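PDB 6WCI: cysteine desulfurase from Stenotrophomonas maltophilia, which probably removes sulfur from L-cysteine with the help of pyridoxal 5'-phosphate, leaving L-alanine and passing the sulfur to a carrier. Local coordinates for residues B[181-192]-B[209-220]; B[166-177]-B[197-206]. All coordinates share one frame; numbering follows the deposited sequence.

Contact 1 (B[181-192]-B[209-220]); sequences MTPEVKLLAVTH and EARKRGIITVVD
The carbonyl oxygen of K186 takes two donors: I216 N at 3.0 Å, from above the carbonyl plane, and a water that also donates to G214 O. From there the parallel strands 185-191 and 216-220 run on with a 16° angle between them. L188 N reaches I216 O at 2.7 Å, V218 N bonds to L188 O, and H192 N meets D220 O at 2.8 Å. L187, A189, I216 and V218 share one face, where V218 CG2 touches both methyls of L187; L188, V190, T217 and V219 share the other. D220 ends its strand next to the pyridoxal-phosphate-modified lysine at position 246, its OD1 bonded to S222 OG.

Before the strands, M181 crosses R213 at about a right angle. Its chain bends at chi3 (-60°), laying CE over one guanidinium face, 3.5 Å above the plane. R213 NH1 donates to M181 O at 3.0 Å, while NE and NH2 both grip E209 OE2 side-on, fixing the guanidinium from two directions. I215 CD1 lies 3.6 Å from M181 CB; I215 N closes the Schellman motif on A210 O, with G214 as the C-prime residue at positive phi.

These strands and helix 203-212 form a beta-alpha-beta crossover in the seven-stranded mixed sheet of the cofactor-binding domain: that helix covers L188, T217 and V219, helix 114-126 covers L187, I216 and V218, and strand 135-139 flanks 185-191.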
loop_
_atom_site.group_PDB
_atom_site.type_symbol
_atom_site.label_atom_id
_atom_site.label_comp_id
_atom_site.label_asym_id
_atom_site.label_seq_id
_atom_site.Cartn_x
_atom_site.Cartn_y
_atom_site.Cartn_z
ATOM N N MET B 181 -15.551 25.637 -18.533
ATOM C CA MET B 181 -15.595 25.870 -17.088
ATOM C C MET B 181 -16.769 26.791 -16.735
ATOM O O MET B 181 -16.609 27.956 -16.362
ATOM C CB MET B 181 -14.267 26.442 -16.603
ATOM C CG MET B 181 -13.120 25.470 -16.626
ATOM S SD MET B 181 -11.652 26.155 -15.826
ATOM C CE MET B 181 -11.376 27.591 -16.841
ATOM N N THR B 182 -17.969 26.233 -16.852
ATOM C CA THR B 182 -19.210 26.938 -16.548
ATOM C C THR B 182 -19.550 26.786 -15.075
ATOM O O THR B 182 -18.942 25.985 -14.369
ATOM C CB THR B 182 -20.330 26.394 -17.432
ATOM O OG1 THR B 182 -20.388 24.968 -17.286
ATOM C CG2 THR B 182 -20.079 26.762 -18.895
ATOM N N PRO B 183 -20.524 27.551 -14.563
ATOM C CA PRO B 183 -20.812 27.488 -13.119
ATOM C C PRO B 183 -21.196 26.113 -12.599
ATOM O O PRO B 183 -21.025 25.864 -11.398
ATOM C CB PRO B 183 -21.962 28.488 -12.947
ATOM C CG PRO B 183 -21.724 29.479 -14.024
ATOM C CD PRO B 183 -21.210 28.695 -15.197
ATOM N N GLU B 184 -21.715 25.215 -13.437
ATOM C CA GLU B 184 -22.104 23.901 -12.936
ATOM C C GLU B 184 -20.919 22.969 -12.725
ATOM O O GLU B 184 -21.078 21.905 -12.106
ATOM C CB GLU B 184 -23.119 23.253 -13.880
ATOM C CG GLU B 184 -22.654 23.125 -15.307
ATOM C CD GLU B 184 -23.041 24.316 -16.163
ATOM O OE1 GLU B 184 -23.510 25.340 -15.616
ATOM O OE2 GLU B 184 -22.868 24.216 -17.392
ATOM N N VAL B 185 -19.738 23.345 -13.204
ATOM C CA VAL B 185 -18.539 22.544 -13.008
ATOM C C VAL B 185 -18.022 22.781 -11.597
ATOM O O VAL B 185 -17.764 23.924 -11.203
ATOM C CB VAL B 185 -17.462 22.893 -14.045
ATOM C CG1 VAL B 185 -16.284 21.987 -13.857
ATOM C CG2 VAL B 185 -18.017 22.793 -15.464
ATOM N N LYS B 186 -17.843 21.699 -10.839
ATOM C CA LYS B 186 -17.338 21.806 -9.482
ATOM C C LYS B 186 -15.935 21.244 -9.298
ATOM O O LYS B 186 -15.311 21.530 -8.266
ATOM C CB LYS B 186 -18.302 21.112 -8.506
ATOM C CG LYS B 186 -19.752 21.578 -8.616
ATOM C CD LYS B 186 -19.869 23.070 -8.346
ATOM C CE LYS B 186 -21.305 23.536 -8.458
ATOM N NZ LYS B 186 -21.414 25.030 -8.488
ATOM N N LEU B 187 -15.421 20.464 -10.256
ATOM C CA LEU B 187 -14.119 19.826 -10.109
ATOM C C LEU B 187 -13.480 19.612 -11.480
ATOM O O LEU B 187 -14.170 19.301 -12.458
ATOM C CB LEU B 187 -14.227 18.477 -9.365
ATOM C CG LEU B 187 -12.920 17.807 -8.916
ATOM C CD1 LEU B 187 -13.074 17.094 -7.547
ATOM C CD2 LEU B 187 -12.344 16.828 -9.947
ATOM N N LEU B 188 -12.158 19.772 -11.533
ATOM C CA LEU B 188 -11.372 19.609 -12.758
ATOM C C LEU B 188 -10.238 18.634 -12.493
ATOM O O LEU B 188 -9.420 18.864 -11.596
ATOM C CB LEU B 188 -10.805 20.944 -13.245
ATOM C CG LEU B 188 -9.734 20.889 -14.340
ATOM C CD1 LEU B 188 -10.293 20.347 -15.645
ATOM C CD2 LEU B 188 -9.131 22.261 -14.540
ATOM N N ALA B 189 -10.199 17.544 -13.262
ATOM C CA ALA B 189 -9.130 16.552 -13.182
ATOM C C ALA B 189 -8.179 16.794 -14.345
ATOM O O ALA B 189 -8.513 16.509 -15.499
ATOM C CB ALA B 189 -9.681 15.124 -13.205
ATOM N N VAL B 190 -6.990 17.306 -14.040
ATOM C CA VAL B 190 -6.044 17.731 -15.065
ATOM C C VAL B 190 -4.661 17.196 -14.715
ATOM O O VAL B 190 -4.191 17.357 -13.582
ATOM C CB VAL B 190 -6.025 19.267 -15.215
ATOM C CG1 VAL B 190 -5.852 19.951 -13.850
ATOM C CG2 VAL B 190 -4.937 19.701 -16.197
ATOM N N THR B 191 -4.010 16.560 -15.683
ATOM C CA THR B 191 -2.675 16.036 -15.443
ATOM C C THR B 191 -1.626 17.137 -15.567
ATOM O O THR B 191 -1.781 18.102 -16.322
ATOM C CB THR B 191 -2.346 14.898 -16.407
ATOM O OG1 THR B 191 -1.108 14.304 -16.011
ATOM C CG2 THR B 191 -2.206 15.407 -17.833
ATOM N N HIS B 192 -0.561 16.999 -14.778
ATOM C CA HIS B 192 0.552 17.926 -14.900
ATOM C C HIS B 192 1.400 17.554 -16.102
ATOM O O HIS B 192 1.741 18.413 -16.927
ATOM C CB HIS B 192 1.383 17.932 -13.620
ATOM C CG HIS B 192 2.365 19.054 -13.532
ATOM N ND1 HIS B 192 3.078 19.328 -12.386
ATOM C CD2 HIS B 192 2.764 19.967 -14.453
ATOM C CE1 HIS B 192 3.863 20.368 -12.598
ATOM N NE2 HIS B 192 3.690 20.776 -13.844
ATOM N N GLU B 209 -7.286 30.029 -12.902
ATOM C CA GLU B 209 -8.558 30.294 -13.563
ATOM C C GLU B 209 -9.657 29.411 -12.989
ATOM O O GLU B 209 -10.807 29.843 -12.864
ATOM C CB GLU B 209 -8.416 30.085 -15.070
ATOM C CG GLU B 209 -9.641 30.448 -15.875
ATOM C CD GLU B 209 -10.033 31.911 -15.739
ATOM O OE1 GLU B 209 -9.131 32.778 -15.739
ATOM O OE2 GLU B 209 -11.250 32.185 -15.623
ATOM N N ALA B 210 -9.320 28.177 -12.614
ATOM C CA ALA B 210 -10.311 27.324 -11.971
ATOM C C ALA B 210 -10.749 27.920 -10.637
ATOM O O ALA B 210 -11.948 28.045 -10.365
ATOM C CB ALA B 210 -9.750 25.914 -11.782
ATOM N N ARG B 211 -9.783 28.326 -9.806
ATOM C CA ARG B 211 -10.115 28.914 -8.511
ATOM C C ARG B 211 -10.970 30.165 -8.667
ATOM O O ARG B 211 -11.802 30.463 -7.803
ATOM C CB ARG B 211 -8.840 29.237 -7.726
ATOM C CG ARG B 211 -9.105 29.634 -6.267
ATOM C CD ARG B 211 -7.833 29.602 -5.426
ATOM N NE ARG B 211 -7.103 28.349 -5.617
ATOM C CZ ARG B 211 -7.421 27.199 -5.030
ATOM N NH1 ARG B 211 -8.460 27.140 -4.205
ATOM N NH2 ARG B 211 -6.702 26.106 -5.271
ATOM N N LYS B 212 -10.782 30.906 -9.753
ATOM C CA LYS B 212 -11.593 32.092 -9.976
ATOM C C LYS B 212 -13.057 31.730 -10.207
ATOM O O LYS B 212 -13.950 32.534 -9.908
ATOM C CB LYS B 212 -11.024 32.886 -11.157
ATOM C CG LYS B 212 -11.310 34.373 -11.104
ATOM C CD LYS B 212 -10.397 35.163 -12.047
ATOM C CE LYS B 212 -11.018 35.329 -13.428
ATOM N NZ LYS B 212 -10.295 36.353 -14.236
ATOM N N ARG B 213 -13.323 30.529 -10.721
ATOM C CA ARG B 213 -14.679 30.078 -11.001
ATOM C C ARG B 213 -15.215 29.122 -9.937
ATOM O O ARG B 213 -16.249 28.481 -10.153
ATOM C CB ARG B 213 -14.727 29.416 -12.376
ATOM C CG ARG B 213 -13.934 30.172 -13.418
ATOM C CD ARG B 213 -14.209 29.662 -14.810
ATOM N NE ARG B 213 -13.383 30.345 -15.794
ATOM C CZ ARG B 213 -13.769 30.593 -17.041
ATOM N NH1 ARG B 213 -14.977 30.225 -17.451
ATOM N NH2 ARG B 213 -12.952 31.227 -17.867
ATOM N N GLY B 214 -14.544 29.016 -8.796
ATOM C CA GLY B 214 -14.986 28.081 -7.774
ATOM C C GLY B 214 -14.899 26.630 -8.195
ATOM O O GLY B 214 -15.782 25.834 -7.854
ATOM N N ILE B 215 -13.852 26.261 -8.924
ATOM C CA ILE B 215 -13.700 24.902 -9.432
ATOM C C ILE B 215 -12.510 24.250 -8.739
ATOM O O ILE B 215 -11.374 24.740 -8.833
ATOM C CB ILE B 215 -13.539 24.889 -10.959
ATOM C CG1 ILE B 215 -14.817 25.410 -11.623
ATOM C CG2 ILE B 215 -13.194 23.486 -11.442
ATOM C CD1 ILE B 215 -14.713 25.573 -13.126
ATOM N N ILE B 216 -12.770 23.145 -8.038
ATOM C CA ILE B 216 -11.704 22.400 -7.380
ATOM C C ILE B 216 -10.814 21.735 -8.424
ATOM O O ILE B 216 -11.300 21.165 -9.410
ATOM C CB ILE B 216 -12.295 21.351 -6.423
ATOM C CG1 ILE B 216 -13.058 22.029 -5.272
ATOM C CG2 ILE B 216 -11.193 20.421 -5.921
ATOM C CD1 ILE B 216 -12.223 23.015 -4.464
ATOM N N THR B 217 -9.505 21.786 -8.207
ATOM C CA THR B 217 -8.550 21.159 -9.115
ATOM C C THR B 217 -7.852 19.989 -8.437
ATOM O O THR B 217 -7.285 20.144 -7.349
ATOM C CB THR B 217 -7.509 22.157 -9.617
ATOM O OG1 THR B 217 -6.943 22.880 -8.515
ATOM C CG2 THR B 217 -8.136 23.128 -10.589
ATOM N N VAL B 218 -7.887 18.830 -9.096
ATOM C CA VAL B 218 -7.111 17.654 -8.719
ATOM C C VAL B 218 -6.040 17.439 -9.790
ATOM O O VAL B 218 -6.349 17.084 -10.937
ATOM C CB VAL B 218 -8.004 16.415 -8.563
ATOM C CG1 VAL B 218 -7.176 15.233 -8.114
ATOM C CG2 VAL B 218 -9.142 16.699 -7.566
ATOM N N VAL B 219 -4.781 17.665 -9.433
ATOM C CA VAL B 219 -3.683 17.641 -10.393
ATOM C C VAL B 219 -2.912 16.339 -10.220
ATOM O O VAL B 219 -2.442 16.018 -9.117
ATOM C CB VAL B 219 -2.763 18.862 -10.230
ATOM C CG1 VAL B 219 -1.585 18.760 -11.161
ATOM C CG2 VAL B 219 -3.533 20.147 -10.490
ATOM N N ASP B 220 -2.792 15.588 -11.312
ATOM C CA ASP B 220 -2.059 14.328 -11.343
ATOM C C ASP B 220 -0.600 14.631 -11.678
ATOM O O ASP B 220 -0.268 14.950 -12.824
ATOM C CB ASP B 220 -2.693 13.389 -12.365
ATOM C CG ASP B 220 -2.023 12.037 -12.424
ATOM O OD1 ASP B 220 -0.937 11.841 -11.824
ATOM O OD2 ASP B 220 -2.610 11.153 -13.080
HETATM O O HOH W 1 -17.521 27.731 -12.289
HETATM O O HOH W 2 -16.240 23.444 -6.624
HETATM O O HOH W 3 1.530 13.801 -14.423
#

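Contact 2 (B[166-177]-B[197-206]); sequences ITPDGALDLDAL and LGTVNPVREI
L172 points its side chain at the segment 197-206. CB lies 3.8 Å from N201 OD1. CG stands anti to the backbone N (chi1 -169°), carrying the branch on toward helix 203-212. At the tip, CD2 meets CD1 of I206 at 3.7 Å, the two side chains crossing at a slant. I206 is shared: its CG1 touches L177 CD2 at 3.9 Å, with those side chains nearly perpendicular, while L174 CD2 approaches the same carbon more loosely. L174 CD1 also rests near P202 CG, at the N-cap of helix 203-212. The first turns of helices 174-180 and 203-212 thus meet through aliphatic branches.

At the other end the contact turns polar. T199 OG1 donates to G170 O at 2.7 Å, arriving from well above the carbonyl plane, 58° out of it. L197 CD1 lies against the same oxygen at 3.6 Å. G170 closes a type I turn from T167, and D169 OD1 accepts from A171 N in an Asx turn. Between the two ends a water accepts from L172 N and donates to N201 OD1 at 2.5 Å, while N201 ND2 is held by T191 O.

L388 of helix 386-392 covers I166 and L197, and strand 185-191 backs N201 and I206 with V190 and L188, placing these loops and helix starts on one side of the central sheet.

Carbon contacts therefore join the helix starts, whereas one direct bond and one water bridge tie the loops, so backbone polar groups of G170 and L172 find partners although both residues are buried.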
loop_
_atom_site.group_PDB
_atom_site.type_symbol
_atom_site.label_atom_id
_atom_site.label_comp_id
_atom_site.label_asym_id
_atom_site.label_seq_id
_atom_site.Cartn_x
_atom_site.Cartn_y
_atom_site.Cartn_z
ATOM N N ILE B 166 -8.243 18.317 -26.375
ATOM C CA ILE B 166 -6.868 18.638 -26.712
ATOM C C ILE B 166 -6.819 18.975 -28.197
ATOM O O ILE B 166 -7.722 18.637 -28.962
ATOM C CB ILE B 166 -5.901 17.483 -26.373
ATOM C CG1 ILE B 166 -6.225 16.245 -27.210
ATOM C CG2 ILE B 166 -5.987 17.130 -24.877
ATOM C CD1 ILE B 166 -5.029 15.326 -27.430
ATOM N N THR B 167 -5.756 19.656 -28.599
ATOM C CA THR B 167 -5.511 19.905 -30.012
ATOM C C THR B 167 -4.539 18.869 -30.573
ATOM O O THR B 167 -3.763 18.261 -29.827
ATOM C CB THR B 167 -4.966 21.323 -30.218
ATOM O OG1 THR B 167 -3.830 21.539 -29.379
ATOM C CG2 THR B 167 -6.022 22.338 -29.868
ATOM N N PRO B 168 -4.567 18.625 -31.902
ATOM C CA PRO B 168 -3.819 17.491 -32.474
ATOM C C PRO B 168 -2.326 17.458 -32.182
ATOM O O PRO B 168 -1.676 16.448 -32.465
ATOM C CB PRO B 168 -4.060 17.645 -33.981
ATOM C CG PRO B 168 -5.371 18.332 -34.079
ATOM C CD PRO B 168 -5.438 19.268 -32.904
ATOM N N ASP B 169 -1.757 18.540 -31.662
ATOM C CA ASP B 169 -0.362 18.525 -31.242
ATOM C C ASP B 169 -0.190 18.002 -29.815
ATOM O O ASP B 169 0.933 18.011 -29.291
ATOM C CB ASP B 169 0.242 19.929 -31.376
ATOM C CG ASP B 169 -0.396 20.935 -30.429
ATOM O OD1 ASP B 169 -1.554 20.721 -30.008
ATOM O OD2 ASP B 169 0.266 21.946 -30.103
ATOM N N GLY B 170 -1.269 17.547 -29.180
ATOM C CA GLY B 170 -1.209 17.003 -27.837
ATOM C C GLY B 170 -1.308 18.023 -26.724
ATOM O O GLY B 170 -1.161 17.656 -25.554
ATOM N N ALA B 171 -1.526 19.289 -27.052
ATOM C CA ALA B 171 -1.649 20.335 -26.055
ATOM C C ALA B 171 -3.103 20.471 -25.636
ATOM O O ALA B 171 -4.022 20.188 -26.409
ATOM C CB ALA B 171 -1.137 21.671 -26.599
ATOM N N LEU B 172 -3.300 20.915 -24.399
ATOM C CA LEU B 172 -4.640 21.138 -23.870
ATOM C C LEU B 172 -5.240 22.406 -24.482
ATOM O O LEU B 172 -4.660 23.489 -24.375
ATOM C CB LEU B 172 -4.561 21.234 -22.344
ATOM C CG LEU B 172 -5.814 21.227 -21.465
ATOM C CD1 LEU B 172 -6.517 19.874 -21.493
ATOM C CD2 LEU B 172 -5.417 21.607 -20.053
ATOM N N ASP B 173 -6.398 22.275 -25.130
ATOM C CA ASP B 173 -7.047 23.416 -25.778
ATOM C C ASP B 173 -7.595 24.381 -24.733
ATOM O O ASP B 173 -8.725 24.213 -24.268
ATOM C CB ASP B 173 -8.160 22.931 -26.713
ATOM C CG ASP B 173 -8.784 24.056 -27.547
ATOM O OD1 ASP B 173 -8.507 25.249 -27.296
ATOM O OD2 ASP B 173 -9.567 23.735 -28.465
ATOM N N LEU B 174 -6.816 25.408 -24.382
ATOM C CA LEU B 174 -7.209 26.316 -23.306
ATOM C C LEU B 174 -8.444 27.138 -23.659
ATOM O O LEU B 174 -9.240 27.464 -22.767
ATOM C CB LEU B 174 -6.051 27.247 -22.948
ATOM C CG LEU B 174 -4.769 26.542 -22.512
ATOM C CD1 LEU B 174 -3.709 27.554 -22.088
ATOM C CD2 LEU B 174 -5.062 25.545 -21.400
ATOM N N ASP B 175 -8.612 27.500 -24.935
ATOM C CA ASP B 175 -9.844 28.155 -25.358
ATOM C C ASP B 175 -11.054 27.320 -24.971
ATOM O O ASP B 175 -11.975 27.809 -24.308
ATOM C CB ASP B 175 -9.831 28.393 -26.871
ATOM C CG ASP B 175 -9.176 29.701 -27.250
ATOM O OD1 ASP B 175 -8.847 30.486 -26.337
ATOM O OD2 ASP B 175 -8.993 29.941 -28.459
ATOM N N ALA B 176 -11.061 26.046 -25.367
ATOM C CA ALA B 176 -12.188 25.183 -25.045
ATOM C C ALA B 176 -12.299 24.934 -23.541
ATOM O O ALA B 176 -13.405 24.722 -23.034
ATOM C CB ALA B 176 -12.073 23.862 -25.805
ATOM N N LEU B 177 -11.182 24.984 -22.812
ATOM C CA LEU B 177 -11.232 24.741 -21.370
ATOM C C LEU B 177 -11.968 25.865 -20.649
ATOM O O LEU B 177 -12.860 25.610 -19.830
ATOM C CB LEU B 177 -9.823 24.581 -20.812
ATOM C CG LEU B 177 -9.660 24.444 -19.298
ATOM C CD1 LEU B 177 -10.328 23.180 -18.751
ATOM C CD2 LEU B 177 -8.183 24.474 -18.929
ATOM N N LEU B 197 1.611 11.511 -24.082
ATOM C CA LEU B 197 2.044 12.617 -24.925
ATOM C C LEU B 197 3.326 13.272 -24.432
ATOM O O LEU B 197 4.043 13.875 -25.232
ATOM C CB LEU B 197 0.935 13.669 -24.989
ATOM C CG LEU B 197 -0.436 13.121 -25.371
ATOM C CD1 LEU B 197 -1.549 14.097 -24.987
ATOM C CD2 LEU B 197 -0.479 12.806 -26.861
ATOM N N GLY B 198 3.622 13.176 -23.137
ATOM C CA GLY B 198 4.691 13.943 -22.544
ATOM C C GLY B 198 4.364 15.397 -22.283
ATOM O O GLY B 198 5.169 16.084 -21.640
ATOM N N THR B 199 3.207 15.880 -22.742
ATOM C CA THR B 199 2.859 17.289 -22.643
ATOM C C THR B 199 2.965 17.779 -21.205
ATOM O O THR B 199 2.566 17.091 -20.265
ATOM C CB THR B 199 1.432 17.518 -23.166
ATOM O OG1 THR B 199 1.366 17.211 -24.567
ATOM C CG2 THR B 199 1.007 18.956 -22.957
ATOM N N VAL B 200 3.544 18.962 -21.034
ATOM C CA VAL B 200 3.543 19.659 -19.756
ATOM C C VAL B 200 2.428 20.694 -19.798
ATOM O O VAL B 200 2.453 21.609 -20.628
ATOM C CB VAL B 200 4.899 20.321 -19.471
ATOM C CG1 VAL B 200 4.826 21.097 -18.161
ATOM C CG2 VAL B 200 6.030 19.270 -19.440
ATOM N N ASN B 201 1.438 20.548 -18.902
ATOM C CA ASN B 201 0.337 21.495 -18.946
ATOM C C ASN B 201 0.626 22.703 -18.059
ATOM O O ASN B 201 1.312 22.583 -17.043
ATOM C CB ASN B 201 -0.963 20.826 -18.496
ATOM C CG ASN B 201 -1.538 19.900 -19.551
ATOM O OD1 ASN B 201 -1.332 20.104 -20.759
ATOM N ND2 ASN B 201 -2.258 18.875 -19.109
ATOM N N PRO B 202 0.129 23.885 -18.422
ATOM C CA PRO B 202 0.286 25.052 -17.540
ATOM C C PRO B 202 -0.637 24.982 -16.334
ATOM O O PRO B 202 -1.628 25.711 -16.254
ATOM C CB PRO B 202 -0.059 26.235 -18.456
ATOM C CG PRO B 202 -0.943 25.650 -19.512
ATOM C CD PRO B 202 -0.494 24.232 -19.714
ATOM N N VAL B 203 -0.312 24.112 -15.377
ATOM C CA VAL B 203 -1.229 23.886 -14.268
ATOM C C VAL B 203 -1.412 25.156 -13.443
ATOM O O VAL B 203 -2.503 25.409 -12.921
ATOM C CB VAL B 203 -0.748 22.695 -13.410
ATOM C CG1 VAL B 203 -0.874 21.401 -14.199
ATOM C CG2 VAL B 203 0.680 22.898 -12.953
ATOM N N ARG B 204 -0.368 25.984 -13.330
ATOM C CA ARG B 204 -0.487 27.214 -12.552
ATOM C C ARG B 204 -1.544 28.141 -13.144
ATOM O O ARG B 204 -2.449 28.604 -12.435
ATOM C CB ARG B 204 0.869 27.906 -12.472
ATOM C CG ARG B 204 0.947 29.061 -11.495
ATOM C CD ARG B 204 2.215 29.865 -11.764
ATOM N NE ARG B 204 3.029 30.030 -10.564
ATOM C CZ ARG B 204 3.114 31.156 -9.865
ATOM N NH1 ARG B 204 2.441 32.233 -10.248
ATOM N NH2 ARG B 204 3.879 31.209 -8.783
ATOM N N GLU B 205 -1.456 28.411 -14.450
ATOM C CA GLU B 205 -2.486 29.205 -15.114
ATOM C C GLU B 205 -3.866 28.569 -14.952
ATOM O O GLU B 205 -4.829 29.236 -14.559
ATOM C CB GLU B 205 -2.135 29.385 -16.597
ATOM N N ILE B 206 -3.962 27.263 -15.212
ATOM C CA ILE B 206 -5.243 26.560 -15.159
ATOM C C ILE B 206 -5.858 26.648 -13.766
ATOM O O ILE B 206 -7.042 26.960 -13.613
ATOM C CB ILE B 206 -5.057 25.099 -15.602
ATOM C CG1 ILE B 206 -4.817 25.042 -17.113
ATOM C CG2 ILE B 206 -6.253 24.251 -15.195
ATOM C CD1 ILE B 206 -3.992 23.848 -17.549
HETATM O O HOH W 4 -1.072 21.445 -22.838
#

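Both contacts are largely buried and both draw on helix 203-212: contact 1 uses its C-terminal end and contact 2 its N-terminal start. Contact 1 belongs to the central sheet and is held mainly by regular backbone bonds between strands, with one arginine-to-carbonyl bond beside the helix end, the arginine being held by a salt bridge within its own segment. Contact 2 joins loops and helix starts beside that sheet, by side-chain packing, a single direct hydrogen bond and a water. They meet where N201 N probably bonds to H192 O at 2.9 Å and where L188 CD2 packs on I206 CG2. The exposed residue among the touching ones is G214 in contact 1 and P202 in contact 2.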